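Local coordinates for protein alpha-L-arabinofuranosidase B (Aspergillus kawachii, PDB 6SXT) that hydrolyses terminal non-reducing alpha-L-arabinofuranosyl residues from arabinoxylan, arabinan and arabinogalactan during plant hemicellulose breakdown, at residues Phe227-Val232 / Gly249-Tyr254; Ala231-Ala236 / Ala240-Asn245; Gly257-Pro260 / Tyr265-Met268. All coordinates share one frame; numbering follows the deposited sequence.

From the N-terminal end, strand 227-235 enters both of the first two contacts. Interaction 2 (231-236 / 240-245) closes a tight hairpin of only three intervening residues. It nests within interaction 1 (227-232 / 249-254), which closes the longer excursion through strand 238-245 to strand 250-257; the two share Ala231 and Val232. Interaction 3 (257-260 / 265-268) follows in series and crosses neither: it closes a short turn in the loop after strand 250-257. It returns to the hairpin through Arg259 NH2, which probably hydrogen-bonds to Gly235 O. Together the contacts join three consecutive antiparallel strands of the catalytic domain to a loop whose Tyr265 backs onto active-site residues.

Interaction 1. Residues Phe227-Val232 / Gly249-Tyr254; sequences FVTAAV and GSLSTY. With EDO (1,2-ethanediol), chain P.
No flat group mediates the meeting of Leu251 with Thr229 and Ala231, which is mainly a matter of methyl groups. Of the rings at its margins, one face of Tyr254 lies over the backbone two residues before it, with Ser252 C 4.1 Å above the ring plane and offset toward the rim, while Phe227 meets the rings of Tyr291 and Tyr317. Leu251 reaches across with one branch. Its CG lies anti to the carbonyl carbon (chi1 -72°), and CD2 comes 4.2 Å from Thr229 CG2 and 4.4 Å from Ala231 CB. The Leu251 and Thr229 side chains cross at about a right angle. Thr229 can offer a methyl here because CG2 is anti to the backbone N; its OG1 is hydrogen-bonded to Gln309 NE2. No hydrogen bond joins the two segments, and their closest CA atoms, those of Thr229 and Leu251, are 7.8 Å apart. Strand 238-245 runs between them, exchanging backbone hydrogen bonds with both. Helix 302-315 covers this apolar patch, with Glu305 against Ala231 and Leu251, Gln309 against Leu251 and Ile312 against Thr229. Val228, Ala230 and Val232 point to the other face of the sheet, where strands 180-185 and 199-203 pack.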
ATOM      1  N   PHE A 227     -11.831   1.371  -5.943  1.00 15.46           N
ATOM      2  CA  PHE A 227     -12.057   1.095  -4.518  1.00 14.35           C
ATOM      3  C   PHE A 227     -12.951  -0.136  -4.453  1.00 14.60           C
ATOM      4  O   PHE A 227     -14.104  -0.117  -4.974  1.00 15.22           O
ATOM      5  CB  PHE A 227     -12.714   2.273  -3.807  1.00 15.05           C
ATOM      6  CG  PHE A 227     -11.860   3.502  -3.834  1.00 14.69           C
ATOM      7  CD1 PHE A 227     -10.878   3.703  -2.880  1.00 14.53           C
ATOM      8  CD2 PHE A 227     -12.100   4.493  -4.767  1.00 16.41           C
ATOM      9  CE1 PHE A 227     -10.075   4.833  -2.941  1.00 15.74           C
ATOM     10  CE2 PHE A 227     -11.338   5.647  -4.795  1.00 15.60           C
ATOM     11  CZ  PHE A 227     -10.322   5.801  -3.890  1.00 15.63           C
ATOM     12  N   VAL A 228     -12.447  -1.203  -3.853  1.00 14.74           N
ATOM     13  CA  VAL A 228     -13.180  -2.476  -3.760  1.00 15.17           C
ATOM     14  C   VAL A 228     -13.522  -2.754  -2.319  1.00 14.89           C
ATOM     15  O   VAL A 228     -12.649  -2.645  -1.436  1.00 14.48           O
ATOM     16  CB  VAL A 228     -12.449  -3.627  -4.462  1.00 17.67           C
ATOM     17  CG1 VAL A 228     -11.094  -3.894  -3.912  1.00 19.44           C
ATOM     18  CG2 VAL A 228     -13.304  -4.896  -4.422  1.00 20.46           C
ATOM     19  N   THR A 229     -14.779  -3.118  -2.058  1.00 14.22           N
ATOM     20  CA  THR A 229     -15.163  -3.703  -0.765  1.00 14.98           C
ATOM     21  C   THR A 229     -15.040  -5.205  -0.882  1.00 14.99           C
ATOM     22  O   THR A 229     -15.762  -5.784  -1.697  1.00 15.71           O
ATOM     23  CB  THR A 229     -16.576  -3.365  -0.331  1.00 15.85           C
ATOM     24  OG1 THR A 229     -16.711  -1.935  -0.337  1.00 15.53           O
ATOM     25  CG2 THR A 229     -16.854  -3.890   1.047  1.00 16.12           C
ATOM     26  N   ALA A 230     -14.169  -5.815  -0.086  1.00 15.33           N
ATOM     27  CA  ALA A 230     -14.072  -7.289  -0.009  1.00 15.41           C
ATOM     28  C   ALA A 230     -14.670  -7.700   1.311  1.00 15.88           C
ATOM     29  O   ALA A 230     -14.138  -7.255   2.355  1.00 15.91           O
ATOM     30  CB  ALA A 230     -12.626  -7.701  -0.120  1.00 16.56           C
ATOM     31  N   ALA A 231     -15.683  -8.570   1.322  1.00 15.57           N
ATOM     32  CA  ALA A 231     -16.320  -9.042   2.561  1.00 16.13           C
ATOM     33  C   ALA A 231     -16.231 -10.561   2.573  1.00 16.41           C
ATOM     34  O   ALA A 231     -16.735 -11.221   1.625  1.00 17.11           O
ATOM     35  CB  ALA A 231     -17.749  -8.576   2.717  1.00 17.65           C
ATOM     36  N   VAL A 232     -15.659 -11.088   3.638  1.00 15.70           N
ATOM     37  CA  VAL A 232     -15.390 -12.549   3.756  1.00 16.41           C
ATOM     38  C   VAL A 232     -15.943 -13.013   5.089  1.00 16.17           C
ATOM     39  O   VAL A 232     -15.867 -12.278   6.118  1.00 16.63           O
ATOM     40  CB  VAL A 232     -13.887 -12.865   3.581  1.00 16.76           C
ATOM     41  CG1 VAL A 232     -13.510 -14.229   4.173  1.00 18.86           C
ATOM     42  CG2 VAL A 232     -13.511 -12.718   2.136  1.00 17.17           C
ATOM     43  N   GLY A 249     -23.137   1.228  -5.220  1.00 20.03           N
ATOM     44  CA  GLY A 249     -23.922  -0.002  -5.401  1.00 19.48           C
ATOM     45  C   GLY A 249     -23.693  -1.006  -4.304  1.00 18.74           C
ATOM     46  O   GLY A 249     -23.272  -0.663  -3.173  1.00 19.16           O
ATOM     47  N   SER A 250     -24.000  -2.278  -4.600  1.00 17.93           N
ATOM     48  CA  SER A 250     -24.171  -3.304  -3.557  1.00 18.10           C
ATOM     49  C   SER A 250     -23.082  -4.376  -3.682  1.00 16.67           C
ATOM     50  O   SER A 250     -22.382  -4.424  -4.683  1.00 18.06           O
ATOM     51  CB  SER A 250     -25.608  -3.873  -3.607  1.00 25.10           C
ATOM     52  OG  SER A 250     -25.917  -4.199  -4.926  1.00 33.93           O
ATOM     53  N   LEU A 251     -23.011  -5.187  -2.625  1.00 17.20           N
ATOM     54  CA  LEU A 251     -22.216  -6.436  -2.612  1.00 18.08           C
ATOM     55  C   LEU A 251     -22.901  -7.476  -3.491  1.00 19.51           C
ATOM     56  O   LEU A 251     -24.144  -7.605  -3.440  1.00 21.97           O
ATOM     57  CB  LEU A 251     -22.112  -6.975  -1.201  1.00 17.75           C
ATOM     58  CG  LEU A 251     -21.193  -6.179  -0.277  1.00 17.39           C
ATOM     59  CD1 LEU A 251     -21.491  -6.474   1.194  1.00 20.03           C
ATOM     60  CD2 LEU A 251     -19.738  -6.416  -0.560  1.00 18.75           C
ATOM     61  N   SER A 252     -22.096  -8.213  -4.226  1.00 16.17           N
ATOM     62  CA  SER A 252     -22.526  -9.446  -4.922  1.00 16.62           C
ATOM     63  C   SER A 252     -21.788 -10.606  -4.274  1.00 17.87           C
ATOM     64  O   SER A 252     -20.653 -10.427  -3.753  1.00 16.88           O
ATOM     65  CB  SER A 252     -22.249  -9.389  -6.350  1.00 19.89           C
ATOM     66  OG  SER A 252     -23.038  -8.374  -6.952  1.00 22.47           O
ATOM     67  N   THR A 253     -22.405 -11.782  -4.263  1.00 16.09           N
ATOM     68  CA  THR A 253     -21.803 -12.959  -3.645  1.00 15.96           C
ATOM     69  C   THR A 253     -21.111 -13.783  -4.724  1.00 19.14           C
ATOM     70  O   THR A 253     -21.775 -14.187  -5.697  1.00 20.32           O
ATOM     71  CB  THR A 253     -22.841 -13.742  -2.847  1.00 16.84           C
ATOM     72  OG1 THR A 253     -23.345 -12.884  -1.829  1.00 17.85           O
ATOM     73  CG2 THR A 253     -22.232 -14.999  -2.276  1.00 17.77           C
ATOM     74  N   TYR A 254     -19.818 -14.001  -4.589  1.00 17.23           N
ATOM     75  CA  TYR A 254     -19.105 -14.793  -5.612  0.50 16.71           C
ATOM     76  C   TYR A 254     -18.778 -16.193  -5.115  1.00 17.19           C
ATOM     77  O   TYR A 254     -18.556 -17.076  -5.985  1.00 17.51           O
ATOM     78  CB  TYR A 254     -17.933 -13.990  -6.149  0.50 16.88           C
ATOM     79  CG  TYR A 254     -18.408 -12.710  -6.766  0.50 16.55           C
ATOM     80  CD1 TYR A 254     -19.192 -12.741  -7.902  0.50 18.54           C
ATOM     81  CD2 TYR A 254     -18.074 -11.479  -6.222  0.50 17.71           C
ATOM     82  CE1 TYR A 254     -19.644 -11.578  -8.492  0.50 20.66           C
ATOM     83  CE2 TYR A 254     -18.543 -10.305  -6.800  0.50 18.00           C
ATOM     84  CZ  TYR A 254     -19.316 -10.357  -7.941  0.50 19.28           C
ATOM     85  OH  TYR A 254     -19.788  -9.247  -8.588  0.50 20.25           O
TER
HETATM   86  C1  EDO P 516     -18.071 -20.225  -8.554  1.00 38.45           C
HETATM   87  O1  EDO P 516     -17.489 -20.899  -9.681  1.00 37.53           O
HETATM   88  C2  EDO P 516     -17.436 -20.270  -7.182  1.00 38.47           C
HETATM   89  O2  EDO P 516     -16.794 -19.060  -6.557  1.00 25.28           O

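Interaction 2. Residues Ala231-Ala236 / Ala240-Asn245; sequences AVKGGA and AIRGAN. With EDO (1,2-ethanediol), chain B.
Ala231 and Arg242 form a hydrogen-bonded antiparallel pair: Ala231 N gives Arg242 O a nearly straight bond of 2.9 Å (175° at the hydrogen), and Arg242 N returns one of 2.8 Å to Ala231 O. Lys233 and Ala240 repeat the pattern, with the bond from Lys233 N to Ala240 O longer at 3.2 Å. Between these pairs sits the non-hydrogen-bonded pair Val232 and Ile241, where Val232 CA approaches Ala240 O at 3.3 Å in a CA-H...O contact. On the face bearing Ala231, Lys233, Ala240 and Arg242, the lysine lies along Ala240: with CG set between the backbone N and the carbonyl carbon (chi1 52°) and the chain extended beyond it, both CG and CE of Lys233 come 4.0 Å from Ala240 CB. Lys233 NZ and Arg242 NH1 end 4.7 Å apart. Glu305 bridges these like charges by a salt bridge to each, and probably offsets their repulsion. Asp302 takes a second salt bridge from Lys233, and Thr253 OG1 bonds to Arg242 NE. Both basic ends thus meet the start of helix 302-315. On the other face Val232 and Ile241 pack on strand 199-203, while strands 145-152 and 250-257 flank this hairpin in the antiparallel sheet.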
ATOM      1  N   ALA A 231     -15.683  -8.570   1.322  1.00 15.57           N
ATOM      2  CA  ALA A 231     -16.320  -9.042   2.561  1.00 16.13           C
ATOM      3  C   ALA A 231     -16.231 -10.561   2.573  1.00 16.41           C
ATOM      4  O   ALA A 231     -16.735 -11.221   1.625  1.00 17.11           O
ATOM      5  CB  ALA A 231     -17.749  -8.576   2.717  1.00 17.65           C
ATOM      6  N   VAL A 232     -15.659 -11.088   3.638  1.00 15.70           N
ATOM      7  CA  VAL A 232     -15.390 -12.549   3.756  1.00 16.41           C
ATOM      8  C   VAL A 232     -15.943 -13.013   5.089  1.00 16.17           C
ATOM      9  O   VAL A 232     -15.867 -12.278   6.118  1.00 16.63           O
ATOM     10  CB  VAL A 232     -13.887 -12.865   3.581  1.00 16.76           C
ATOM     11  CG1 VAL A 232     -13.510 -14.229   4.173  1.00 18.86           C
ATOM     12  CG2 VAL A 232     -13.511 -12.718   2.136  1.00 17.17           C
ATOM     13  N   LYS A 233     -16.488 -14.226   5.150  1.00 15.89           N
ATOM     14  CA  LYS A 233     -16.979 -14.759   6.424  1.00 16.49           C
ATOM     15  C   LYS A 233     -16.838 -16.274   6.387  1.00 16.90           C
ATOM     16  O   LYS A 233     -16.770 -16.844   5.291  1.00 16.74           O
ATOM     17  CB  LYS A 233     -18.416 -14.324   6.702  1.00 16.96           C
ATOM     18  CG  LYS A 233     -19.427 -14.590   5.587  1.00 17.98           C
ATOM     19  CD  LYS A 233     -20.704 -13.844   5.811  1.00 17.80           C
ATOM     20  CE  LYS A 233     -21.700 -13.957   4.675  1.00 19.55           C
ATOM     21  NZ  LYS A 233     -22.838 -13.008   4.895  1.00 21.41           N
ATOM     22  N   GLY A 234     -16.663 -16.827   7.583  1.00 18.03           N
ATOM     23  CA  GLY A 234     -16.425 -18.265   7.730  1.00 19.01           C
ATOM     24  C   GLY A 234     -17.042 -18.762   9.002  1.00 20.69           C
ATOM     25  O   GLY A 234     -16.937 -18.122  10.040  1.00 20.17           O
ATOM     26  N   GLY A 235     -17.641 -19.938   8.936  1.00 20.40           N
ATOM     27  CA  GLY A 235     -18.170 -20.613  10.123  1.00 21.65           C
ATOM     28  C   GLY A 235     -17.978 -22.113   9.946  1.00 21.28           C
ATOM     29  O   GLY A 235     -17.121 -22.524   9.208  1.00 21.33           O
ATOM     30  N   ALA A 236     -18.830 -22.882  10.628  1.00 23.16           N
ATOM     31  CA  ALA A 236     -18.735 -24.362  10.646  1.00 23.22           C
ATOM     32  C   ALA A 236     -19.152 -24.928   9.285  1.00 20.87           C
ATOM     33  O   ALA A 236     -20.353 -24.938   9.032  1.00 25.65           O
ATOM     34  CB  ALA A 236     -19.617 -24.843  11.785  1.00 25.39           C
ATOM     35  N   ALA A 240     -17.852 -17.535   2.730  1.00 17.81           N
ATOM     36  CA  ALA A 240     -18.349 -16.745   1.591  1.00 17.23           C
ATOM     37  C   ALA A 240     -17.363 -15.651   1.199  1.00 16.75           C
ATOM     38  O   ALA A 240     -16.585 -15.163   2.050  1.00 17.04           O
ATOM     39  CB  ALA A 240     -19.653 -16.112   1.933  1.00 17.80           C
ATOM     40  N   ILE A 241     -17.406 -15.296  -0.072  1.00 16.10           N
ATOM     41  CA  ILE A 241     -16.708 -14.134  -0.661  1.00 16.43           C
ATOM     42  C   ILE A 241     -17.793 -13.252  -1.228  1.00 16.19           C
ATOM     43  O   ILE A 241     -18.532 -13.713  -2.089  1.00 16.23           O
ATOM     44  CB  ILE A 241     -15.748 -14.510  -1.788  1.00 17.02           C
ATOM     45  CG1 ILE A 241     -14.647 -15.463  -1.301  1.00 17.74           C
ATOM     46  CG2 ILE A 241     -15.207 -13.272  -2.478  1.00 19.14           C
ATOM     47  CD1 ILE A 241     -13.847 -16.056  -2.414  1.00 18.76           C
ATOM     48  N   ARG A 242     -17.764 -11.981  -0.852  1.00 15.60           N
ATOM     49  CA  ARG A 242     -18.649 -10.976  -1.464  1.00 15.38           C
ATOM     50  C   ARG A 242     -17.800  -9.764  -1.853  1.00 17.12           C
ATOM     51  O   ARG A 242     -16.812  -9.484  -1.155  1.00 16.56           O
ATOM     52  CB  ARG A 242     -19.741 -10.590  -0.474  1.00 16.38           C
ATOM     53  CG  ARG A 242     -20.559 -11.767   0.000  1.00 16.70           C
ATOM     54  CD  ARG A 242     -21.704 -11.386   0.914  1.00 17.89           C
ATOM     55  NE  ARG A 242     -22.800 -10.756   0.179  1.00 17.17           N
ATOM     56  CZ  ARG A 242     -23.660  -9.886   0.689  1.00 17.35           C
ATOM     57  NH1 ARG A 242     -23.577  -9.459   1.932  1.00 17.85           N
ATOM     58  NH2 ARG A 242     -24.615  -9.426  -0.098  1.00 16.97           N
ATOM     59  N   GLY A 243     -18.172  -9.086  -2.911  1.00 16.24           N
ATOM     60  CA  GLY A 243     -17.396  -7.961  -3.416  1.00 18.26           C
ATOM     61  C   GLY A 243     -18.333  -6.878  -3.899  1.00 16.00           C
ATOM     62  O   GLY A 243     -19.420  -7.144  -4.397  1.00 16.34           O
ATOM     63  N   ALA A 244     -17.860  -5.666  -3.834  1.00 16.29           N
ATOM     64  CA  ALA A 244     -18.593  -4.467  -4.312  1.00 15.21           C
ATOM     65  C   ALA A 244     -17.601  -3.430  -4.773  1.00 16.80           C
ATOM     66  O   ALA A 244     -16.432  -3.438  -4.351  1.00 16.75           O
ATOM     67  CB  ALA A 244     -19.439  -3.851  -3.239  1.00 16.40           C
ATOM     68  N   ASN A 245     -18.101  -2.499  -5.612  1.00 15.78           N
ATOM     69  CA  ASN A 245     -17.468  -1.178  -5.795  1.00 15.52           C
ATOM     70  C   ASN A 245     -17.721  -0.383  -4.536  1.00 15.32           C
ATOM     71  O   ASN A 245     -18.847  -0.125  -4.189  1.00 15.90           O
ATOM     72  CB  ASN A 245     -18.127  -0.509  -7.006  1.00 15.38           C
ATOM     73  CG  ASN A 245     -17.441   0.795  -7.362  1.00 16.84           C
ATOM     74  OD1 ASN A 245     -16.681   1.340  -6.563  1.00 16.85           O
ATOM     75  ND2 ASN A 245     -17.807   1.348  -8.527  1.00 20.71           N
TER
HETATM   76  C1  EDO B 528     -21.468 -21.265  12.198  1.00 39.54           C
HETATM   77  O1  EDO B 528     -20.299 -21.786  12.608  1.00 40.49           O
HETATM   78  C2  EDO B 528     -22.086 -20.507  13.265  1.00 44.71           C
HETATM   79  O2  EDO B 528     -22.573 -19.296  12.709  1.00 48.09           O

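Interaction 3. Residues Gly257-Pro260 / Tyr265-Met268; sequences GARP and YNPM
Arg259 meets Met268 because both chains are bent: the arginine at chi2 (-84°), the methionine at chi2 and again at chi3 (-72° and -73°). The two side chains cross at about a right angle, bringing Met268 CG over the centre of one guanidinium face, 3.4 Å from Arg259 CZ. The thioether follows alongside, with Met268 SD 3.6 Å from Arg259 NH1. Nearer the backbone, the aliphatic part of the arginine presses on Tyr265 O, which lies 3.1 Å from Arg259 CD and about as close to CG. That carbonyl oxygen is buried with no hydrogen-bond partner; the nearest arginine atoms to it are these two methylene carbons, and the guanidinium stands oblique to it. Asn266 CB adds a further apolar touch, 4.0 Å from Arg259 CG. A water links the polar ends: it accepts from Arg259 NE at 3.0 Å and lies 2.8 Å from Asn266 OD1, within hydrogen-bonding distance. Beside this, Pro260 CD packs against Tyr265 CB at 4.4 Å. The guanidinium is held from outside the loop by a salt bridge to Glu180 and a hydrogen bond from NH2 to Gly235 O. The chain turns through a cis peptide before Pro267, between the water-linked asparagine and the methionine. What results is an irregular loop closed by side-chain packing and a bridging water, near the active site. Tyr265 OH hydrogen-bonds to the backbone O of Glu205, the nucleophile, and to ND2 of substrate-binding Asn207, making Tyr265 a second-shell residue of the arabinofuranosidase active site.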
ATOM      1  N   GLY A 257     -20.911 -21.171   0.705  1.00 22.52           N
ATOM      2  CA  GLY A 257     -21.231 -22.577   0.892  1.00 23.97           C
ATOM      3  C   GLY A 257     -20.130 -23.304   1.577  1.00 26.97           C
ATOM      4  O   GLY A 257     -19.375 -22.703   2.335  1.00 21.72           O
ATOM      5  N   ALA A 258     -20.104 -24.619   1.373  1.00 26.24           N
ATOM      6  CA  ALA A 258     -19.246 -25.507   2.164  1.00 25.04           C
ATOM      7  C   ALA A 258     -17.762 -25.201   2.039  1.00 22.99           C
ATOM      8  O   ALA A 258     -17.220 -24.693   1.020  1.00 22.82           O
ATOM      9  CB  ALA A 258     -19.549 -26.931   1.738  1.00 26.41           C
ATOM     10  N   ARG A 259     -16.990 -25.598   3.071  1.00 22.42           N
ATOM     11  CA  ARG A 259     -15.540 -25.571   2.949  1.00 20.88           C
ATOM     12  C   ARG A 259     -15.050 -26.407   1.783  1.00 26.72           C
ATOM     13  O   ARG A 259     -15.761 -27.362   1.408  1.00 24.34           O
ATOM     14  CB  ARG A 259     -14.764 -26.090   4.173  1.00 23.60           C
ATOM     15  CG  ARG A 259     -14.983 -25.278   5.445  1.00 23.73           C
ATOM     16  CD  ARG A 259     -14.086 -24.047   5.532  1.00 22.08           C
ATOM     17  NE  ARG A 259     -14.577 -23.225   6.633  1.00 22.01           N
ATOM     18  CZ  ARG A 259     -14.199 -21.945   6.839  1.00 20.02           C
ATOM     19  NH1 ARG A 259     -13.303 -21.369   6.073  1.00 19.76           N
ATOM     20  NH2 ARG A 259     -14.746 -21.321   7.830  1.00 20.48           N
ATOM     21  N   PRO A 260     -13.909 -26.045   1.170  1.00 23.93           N
ATOM     22  CA  PRO A 260     -13.331 -26.798   0.071  1.00 25.74           C
ATOM     23  C   PRO A 260     -13.130 -28.240   0.572  1.00 30.20           C
ATOM     24  O   PRO A 260     -12.657 -28.393   1.684  1.00 27.09           O
ATOM     25  CB  PRO A 260     -12.007 -26.136  -0.230  1.00 26.77           C
ATOM     26  CG  PRO A 260     -12.180 -24.687   0.271  1.00 23.54           C
ATOM     27  CD  PRO A 260     -13.056 -24.853   1.466  1.00 24.67           C
ATOM     28  N   TYR A 265      -9.305 -28.435   5.781  1.00 26.54           N
ATOM     29  CA  TYR A 265     -10.130 -27.190   5.761  1.00 25.47           C
ATOM     30  C   TYR A 265     -11.458 -27.327   6.469  1.00 26.13           C
ATOM     31  O   TYR A 265     -12.246 -26.363   6.522  1.00 26.05           O
ATOM     32  CB  TYR A 265     -10.278 -26.722   4.314  1.00 23.07           C
ATOM     33  CG  TYR A 265      -8.958 -26.411   3.687  1.00 24.07           C
ATOM     34  CD1 TYR A 265      -8.201 -25.322   4.107  1.00 21.79           C
ATOM     35  CD2 TYR A 265      -8.370 -27.219   2.737  1.00 23.46           C
ATOM     36  CE1 TYR A 265      -6.969 -25.034   3.562  1.00 21.29           C
ATOM     37  CE2 TYR A 265      -7.135 -26.971   2.198  1.00 24.44           C
ATOM     38  CZ  TYR A 265      -6.413 -25.862   2.594  1.00 22.81           C
ATOM     39  OH  TYR A 265      -5.221 -25.638   2.035  1.00 22.55           O
ATOM     40  N   ASN A 266     -11.788 -28.485   7.091  1.00 24.65           N
ATOM     41  CA  ASN A 266     -13.006 -28.581   7.876  1.00 23.92           C
ATOM     42  C   ASN A 266     -12.810 -29.679   8.912  1.00 28.72           C
ATOM     43  O   ASN A 266     -12.491 -30.784   8.487  1.00 28.47           O
ATOM     44  CB  ASN A 266     -14.232 -28.895   7.019  1.00 24.11           C
ATOM     45  CG  ASN A 266     -15.502 -28.851   7.787  1.00 26.93           C
ATOM     46  OD1 ASN A 266     -15.815 -27.894   8.494  1.00 26.62           O
ATOM     47  ND2 ASN A 266     -16.301 -29.919   7.665  1.00 29.73           N
ATOM     48  N   PRO A 267     -12.967 -29.395  10.217  1.00 26.18           N
ATOM     49  CA  PRO A 267     -13.114 -28.033  10.735  1.00 24.42           C
ATOM     50  C   PRO A 267     -11.821 -27.232  10.501  1.00 22.00           C
ATOM     51  O   PRO A 267     -10.733 -27.724  10.211  1.00 22.29           O
ATOM     52  CB  PRO A 267     -13.333 -28.183  12.245  1.00 27.07           C
ATOM     53  CG  PRO A 267     -12.680 -29.515  12.544  1.00 32.67           C
ATOM     54  CD  PRO A 267     -12.959 -30.367  11.330  1.00 29.37           C
ATOM     55  N   MET A 268     -11.959 -25.897  10.628  1.00 22.63           N
ATOM     56  CA  MET A 268     -10.788 -24.994  10.577  1.00 21.09           C
ATOM     57  C   MET A 268     -10.056 -25.023  11.921  1.00 19.95           C
ATOM     58  O   MET A 268     -10.695 -25.442  12.939  1.00 20.92           O
ATOM     59  CB  MET A 268     -11.238 -23.541  10.270  1.00 21.90           C
ATOM     60  CG  MET A 268     -11.850 -23.392   8.882  1.00 21.27           C
ATOM     61  SD  MET A 268     -10.781 -23.494   7.521  1.00 21.72           S
ATOM     62  CE  MET A 268      -9.935 -21.898   7.681  1.00 22.11           C
TER
HETATM   63  O   HOH W   1     -15.208 -25.159   8.852  1.00 23.46           O